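Long-range contact in uncharacterized protein (Bdellovibrio bacteriovorus, PDB 3TM8), which is an unconventional HD-GYP protein with a di-iron centre, related to the phosphodiesterases that hydrolyse cyclic-di-GMP: residues I167-I179 / L196-H208. Residues are numbered along the deposited sequence; the frame is centred on the assembly and turned at random. Where two conformers were deposited one is given.
With FE (Fe (III) ion), chain D; FE (Fe (III) ion), chain E; PO4 (phosphate ion), chain C; DMS (dimethyl sulfoxide), chain F.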
loop_
_atom_site.group_PDB
_atom_site.type_symbol
_atom_site.label_atom_id
_atom_site.label_comp_id
_atom_site.label_asym_id
_atom_site.label_seq_id
_atom_site.Cartn_x
_atom_site.Cartn_y
_atom_site.Cartn_z
ATOM N N ILE A 167 2.748 -6.503 -1.489
ATOM C CA ILE A 167 2.506 -5.446 -2.460
ATOM C C ILE A 167 1.389 -4.498 -2.026
ATOM O O ILE A 167 1.371 -3.338 -2.427
ATOM C CB ILE A 167 2.241 -5.990 -3.887
ATOM C CG1 ILE A 167 1.005 -6.886 -3.927
ATOM C CG2 ILE A 167 3.473 -6.716 -4.423
ATOM C CD1 ILE A 167 0.649 -7.356 -5.319
ATOM N N SER A 168 0.459 -4.976 -1.204
ATOM C CA SER A 168 -0.592 -4.097 -0.720
ATOM C C SER A 168 -0.055 -3.133 0.340
ATOM O O SER A 168 -0.350 -1.940 0.306
ATOM C CB SER A 168 -1.790 -4.886 -0.220
ATOM O OG SER A 168 -1.382 -5.807 0.760
ATOM N N HIS A 169 0.754 -3.632 1.272
ATOM C CA HIS A 169 1.381 -2.737 2.246
ATOM C C HIS A 169 2.285 -1.724 1.509
ATOM O O HIS A 169 2.261 -0.518 1.776
ATOM C CB HIS A 169 2.145 -3.562 3.281
ATOM C CG HIS A 169 2.745 -2.771 4.402
ATOM N ND1 HIS A 169 2.675 -3.192 5.713
ATOM C CD2 HIS A 169 3.467 -1.627 4.414
ATOM C CE1 HIS A 169 3.313 -2.333 6.486
ATOM N NE2 HIS A 169 3.797 -1.368 5.723
ATOM N N HIS A 170 3.061 -2.227 0.557
ATOM C CA HIS A 170 3.948 -1.395 -0.254
ATOM C C HIS A 170 3.149 -0.327 -1.022
ATOM O O HIS A 170 3.574 0.826 -1.124
ATOM C CB HIS A 170 4.765 -2.328 -1.161
ATOM C CG HIS A 170 5.424 -1.676 -2.340
ATOM N ND1 HIS A 170 6.503 -0.819 -2.237
ATOM C CD2 HIS A 170 5.193 -1.826 -3.666
ATOM C CE1 HIS A 170 6.894 -0.463 -3.450
ATOM N NE2 HIS A 170 6.116 -1.057 -4.335
ATOM N N GLY A 171 1.961 -0.681 -1.514
ATOM C CA GLY A 171 1.103 0.301 -2.157
ATOM C C GLY A 171 0.703 1.411 -1.196
ATOM O O GLY A 171 0.705 2.596 -1.556
ATOM N N VAL A 172 0.352 1.055 0.034
ATOM C CA VAL A 172 0.014 2.098 1.000
ATOM C C VAL A 172 1.219 3.014 1.261
ATOM O O VAL A 172 1.098 4.241 1.279
ATOM C CB VAL A 172 -0.530 1.523 2.329
ATOM C CG1 VAL A 172 -0.910 2.662 3.265
ATOM C CG2 VAL A 172 -1.737 0.604 2.076
ATOM N N THR A 173 2.395 2.415 1.411
ATOM C CA THR A 173 3.593 3.201 1.662
ATOM C C THR A 173 3.890 4.144 0.502
ATOM O O THR A 173 4.158 5.326 0.710
ATOM C CB THR A 173 4.797 2.295 1.935
ATOM O OG1 THR A 173 4.563 1.619 3.169
ATOM C CG2 THR A 173 6.066 3.124 2.062
ATOM N N VAL A 174 3.828 3.616 -0.714
ATOM C CA VAL A 174 4.081 4.431 -1.890
ATOM C C VAL A 174 3.028 5.545 -1.997
ATOM O O VAL A 174 3.357 6.676 -2.347
ATOM C CB VAL A 174 4.188 3.555 -3.159
ATOM C CG1 VAL A 174 4.227 4.402 -4.427
ATOM C CG2 VAL A 174 5.424 2.684 -3.083
ATOM N N SER A 175 1.775 5.258 -1.648
ATOM C CA SER A 175 0.750 6.298 -1.693
ATOM C C SER A 175 1.011 7.402 -0.671
ATOM O O SER A 175 0.746 8.581 -0.928
ATOM C CB SER A 175 -0.642 5.691 -1.501
ATOM O OG SER A 175 -0.961 5.508 -0.130
ATOM N N THR A 176 1.545 7.022 0.483
ATOM C CA THR A 176 1.850 7.963 1.554
ATOM C C THR A 176 2.966 8.920 1.116
ATOM O O THR A 176 2.852 10.147 1.264
ATOM C CB THR A 176 2.260 7.211 2.837
ATOM O OG1 THR A 176 1.262 6.231 3.162
ATOM C CG2 THR A 176 2.408 8.166 4.012
ATOM N N LEU A 177 4.042 8.355 0.568
ATOM C CA LEU A 177 5.137 9.157 0.049
ATOM C C LEU A 177 4.655 10.012 -1.111
ATOM O O LEU A 177 5.076 11.155 -1.260
ATOM C CB LEU A 177 6.286 8.266 -0.406
ATOM C CG LEU A 177 6.994 7.428 0.659
ATOM C CD1 LEU A 177 7.957 6.449 -0.000
ATOM C CD2 LEU A 177 7.735 8.320 1.661
ATOM N N SER A 178 3.756 9.473 -1.928
ATOM C CA SER A 178 3.231 10.237 -3.058
ATOM C C SER A 178 2.406 11.454 -2.625
ATOM O O SER A 178 2.508 12.527 -3.228
ATOM C CB SER A 178 2.411 9.343 -3.995
ATOM O OG SER A 178 3.223 8.358 -4.620
ATOM N N ILE A 179 1.582 11.288 -1.595
ATOM C CA ILE A 179 0.808 12.418 -1.072
ATOM C C ILE A 179 1.753 13.512 -0.580
ATOM O O ILE A 179 1.586 14.698 -0.899
ATOM C CB ILE A 179 -0.119 11.990 0.094
ATOM C CG1 ILE A 179 -1.261 11.112 -0.424
ATOM C CG2 ILE A 179 -0.667 13.226 0.828
ATOM C CD1 ILE A 179 -1.942 10.282 0.659
ATOM N N LEU A 196 -4.031 10.111 -7.613
ATOM C CA LEU A 196 -2.630 9.797 -7.358
ATOM C C LEU A 196 -2.525 8.754 -6.251
ATOM O O LEU A 196 -1.796 7.768 -6.370
ATOM C CB LEU A 196 -1.875 11.070 -6.960
ATOM C CG LEU A 196 -0.463 10.902 -6.397
ATOM C CD1 LEU A 196 0.476 10.349 -7.455
ATOM C CD2 LEU A 196 0.060 12.222 -5.837
ATOM N N THR A 197 -3.264 8.987 -5.170
ATOM C CA THR A 197 -3.244 8.099 -4.019
ATOM C C THR A 197 -3.795 6.725 -4.393
ATOM O O THR A 197 -3.207 5.683 -4.062
ATOM C CB THR A 197 -4.043 8.714 -2.860
ATOM O OG1 THR A 197 -3.432 9.959 -2.499
ATOM C CG2 THR A 197 -4.075 7.787 -1.648
ATOM N N LEU A 198 -4.924 6.719 -5.094
ATOM C CA LEU A 198 -5.533 5.469 -5.533
ATOM C C LEU A 198 -4.614 4.679 -6.470
ATOM O O LEU A 198 -4.438 3.460 -6.317
ATOM C CB LEU A 198 -6.880 5.750 -6.200
ATOM C CG LEU A 198 -7.672 4.549 -6.704
ATOM C CD1 LEU A 198 -7.950 3.550 -5.575
ATOM C CD2 LEU A 198 -8.971 5.031 -7.358
ATOM N N GLY A 199 -4.039 5.365 -7.454
ATOM C CA GLY A 199 -3.124 4.718 -8.370
ATOM C C GLY A 199 -1.908 4.173 -7.653
ATOM O O GLY A 199 -1.478 3.039 -7.909
ATOM N N ALA A 200 -1.362 4.954 -6.723
ATOM C CA ALA A 200 -0.233 4.480 -5.928
ATOM C C ALA A 200 -0.601 3.242 -5.106
ATOM O O ALA A 200 0.148 2.279 -5.027
ATOM C CB ALA A 200 0.304 5.596 -5.043
ATOM N N LEU A 201 -1.775 3.259 -4.501
ATOM C CA LEU A 201 -2.201 2.124 -3.714
ATOM C C LEU A 201 -2.260 0.847 -4.559
ATOM O O LEU A 201 -1.866 -0.230 -4.093
ATOM C CB LEU A 201 -3.553 2.443 -3.095
ATOM C CG LEU A 201 -4.155 1.413 -2.163
ATOM C CD1 LEU A 201 -3.196 1.081 -1.037
ATOM C CD2 LEU A 201 -5.459 1.963 -1.620
ATOM N N LEU A 202 -2.735 0.973 -5.792
ATOM C CA LEU A 202 -2.954 -0.167 -6.665
ATOM C C LEU A 202 -1.807 -0.437 -7.633
ATOM O O LEU A 202 -1.914 -1.336 -8.467
ATOM C CB LEU A 202 -4.246 0.038 -7.455
ATOM C CG LEU A 202 -5.537 0.248 -6.648
ATOM C CD1 LEU A 202 -6.697 0.546 -7.588
ATOM C CD2 LEU A 202 -5.843 -0.974 -5.775
ATOM N N HIS A 203 -0.715 0.323 -7.519
ATOM C CA HIS A 203 0.247 0.389 -8.614
ATOM C C HIS A 203 0.828 -0.963 -9.011
ATOM O O HIS A 203 1.093 -1.199 -10.191
ATOM C CB HIS A 203 1.358 1.419 -8.354
ATOM C CG HIS A 203 2.442 0.952 -7.431
ATOM N ND1 HIS A 203 2.341 1.012 -6.055
ATOM C CD2 HIS A 203 3.660 0.418 -7.696
ATOM C CE1 HIS A 203 3.453 0.539 -5.515
ATOM N NE2 HIS A 203 4.273 0.184 -6.489
ATOM N N ASP A 204 1.021 -1.849 -8.033
ATOM C CA ASP A 204 1.687 -3.129 -8.276
ATOM C C ASP A 204 0.729 -4.294 -8.452
ATOM O O ASP A 204 1.079 -5.452 -8.207
ATOM C CB ASP A 204 2.728 -3.407 -7.190
ATOM C CG ASP A 204 4.099 -2.856 -7.551
ATOM O OD1 ASP A 204 4.351 -2.652 -8.761
ATOM O OD2 ASP A 204 4.921 -2.630 -6.630
ATOM N N TYR A 205 -0.474 -3.990 -8.922
ATOM C CA TYR A 205 -1.446 -5.024 -9.247
ATOM C C TYR A 205 -0.848 -6.137 -10.123
ATOM O O TYR A 205 -1.192 -7.315 -9.977
ATOM C CB TYR A 205 -2.658 -4.394 -9.934
ATOM C CG TYR A 205 -3.679 -5.397 -10.408
ATOM C CD1 TYR A 205 -4.168 -6.388 -9.559
ATOM C CD2 TYR A 205 -4.149 -5.358 -11.712
ATOM C CE1 TYR A 205 -5.115 -7.306 -10.006
ATOM C CE2 TYR A 205 -5.073 -6.268 -12.165
ATOM C CZ TYR A 205 -5.555 -7.239 -11.314
ATOM O OH TYR A 205 -6.478 -8.128 -11.798
ATOM N N GLY A 206 0.063 -5.773 -11.024
ATOM C CA GLY A 206 0.689 -6.753 -11.894
ATOM C C GLY A 206 1.462 -7.844 -11.173
ATOM O O GLY A 206 1.712 -8.910 -11.755
ATOM N N HIS A 207 1.864 -7.585 -9.931
ATOM C CA HIS A 207 2.585 -8.588 -9.143
ATOM C C HIS A 207 1.648 -9.527 -8.380
ATOM O O HIS A 207 2.121 -10.450 -7.732
ATOM C CB HIS A 207 3.509 -7.948 -8.093
ATOM C CG HIS A 207 4.712 -7.241 -8.639
ATOM N ND1 HIS A 207 5.575 -7.803 -9.557
ATOM C CD2 HIS A 207 5.243 -6.038 -8.312
ATOM C CE1 HIS A 207 6.560 -6.955 -9.805
ATOM N NE2 HIS A 207 6.387 -5.880 -9.057
ATOM N N HIS A 208 0.344 -9.265 -8.396
ATOM C CA HIS A 208 -0.576 -10.054 -7.577
ATOM C C HIS A 208 -0.515 -11.515 -7.998
ATOM O O HIS A 208 -0.697 -11.833 -9.173
ATOM C CB HIS A 208 -1.988 -9.499 -7.707
ATOM C CG HIS A 208 -3.008 -10.210 -6.882
ATOM N ND1 HIS A 208 -3.012 -10.184 -5.504
ATOM C CD2 HIS A 208 -4.089 -10.929 -7.250
ATOM C CE1 HIS A 208 -4.046 -10.876 -5.059
ATOM N NE2 HIS A 208 -4.720 -11.333 -6.098
HETATM FE FE FE D . 6.218 -0.991 -6.463
HETATM FE FE FE E . 6.126 -1.954 -9.744
HETATM P P PO4 C . 8.434 -2.882 -7.704
HETATM O O1 PO4 C . 9.323 -4.054 -7.374
HETATM O O2 PO4 C . 7.848 -2.242 -6.468
HETATM O O3 PO4 C . 9.259 -1.748 -8.357
HETATM O O4 PO4 C . 7.395 -3.295 -8.724
HETATM S S DMS F . 7.385 0.753 5.544
HETATM O O DMS F . 6.295 0.070 4.338
HETATM C C1 DMS F . 8.750 1.565 4.671
HETATM C C2 DMS F . 6.581 2.222 6.213
HETATM O O HOH W 1 0.315 -1.912 -5.071
HETATM O O HOH W 2 6.406 -0.614 -8.390
#
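H170 from one segment and H203 and D204 from the other converge on a single iron(III) ion, each histidine through NE2. H170 NE2 lies 2.1 Å and H203 NE2 2.3 Å from this iron. The two rings meet obliquely, planes at 62°. D204 supplies OD2 to the same iron and OD1 to a second, so its carboxylate bridges the pair, as do a water and, through O2 and O4, a phosphate probably from the crystallisation liquor. N285 completes the first site; H232, H257 and E258 complete the second. H203 and D204 are the adjacent His-Asp pair that gives the HD superfamily its name, near the C-terminal end of the helix that includes 196-202.

Second-shell bonds orient the ligands. H203 ND1 donates to A200 O at 2.7 Å, nearly in the ring plane, which fixes the ring's rotation with NE2 facing the metal; D288 holds H170 ND1. From 205-207, H207 NE2 donates to phosphate O4. A water bonded to I167 O, L201 O and D204 N ties the helix start to the bend after L201.

Segments 167-179 and 196-202 run roughly antiparallel (150°), their axes 7.2 Å apart at closest approach. G171 lets the backbones close in, its CA making a CH...O contact of 3.6 Å with L201 O. A200 CB presses against S175 CA. Farther along, L196 CD2 meets S178 O, and T197 OG1, bonded to T193 O, lies against I179 CG1. At the other end, I167 CG1 sits between backbone N and carbonyl carbon (chi1 61°), and CD1 reaches D204 O at 3.5 Å.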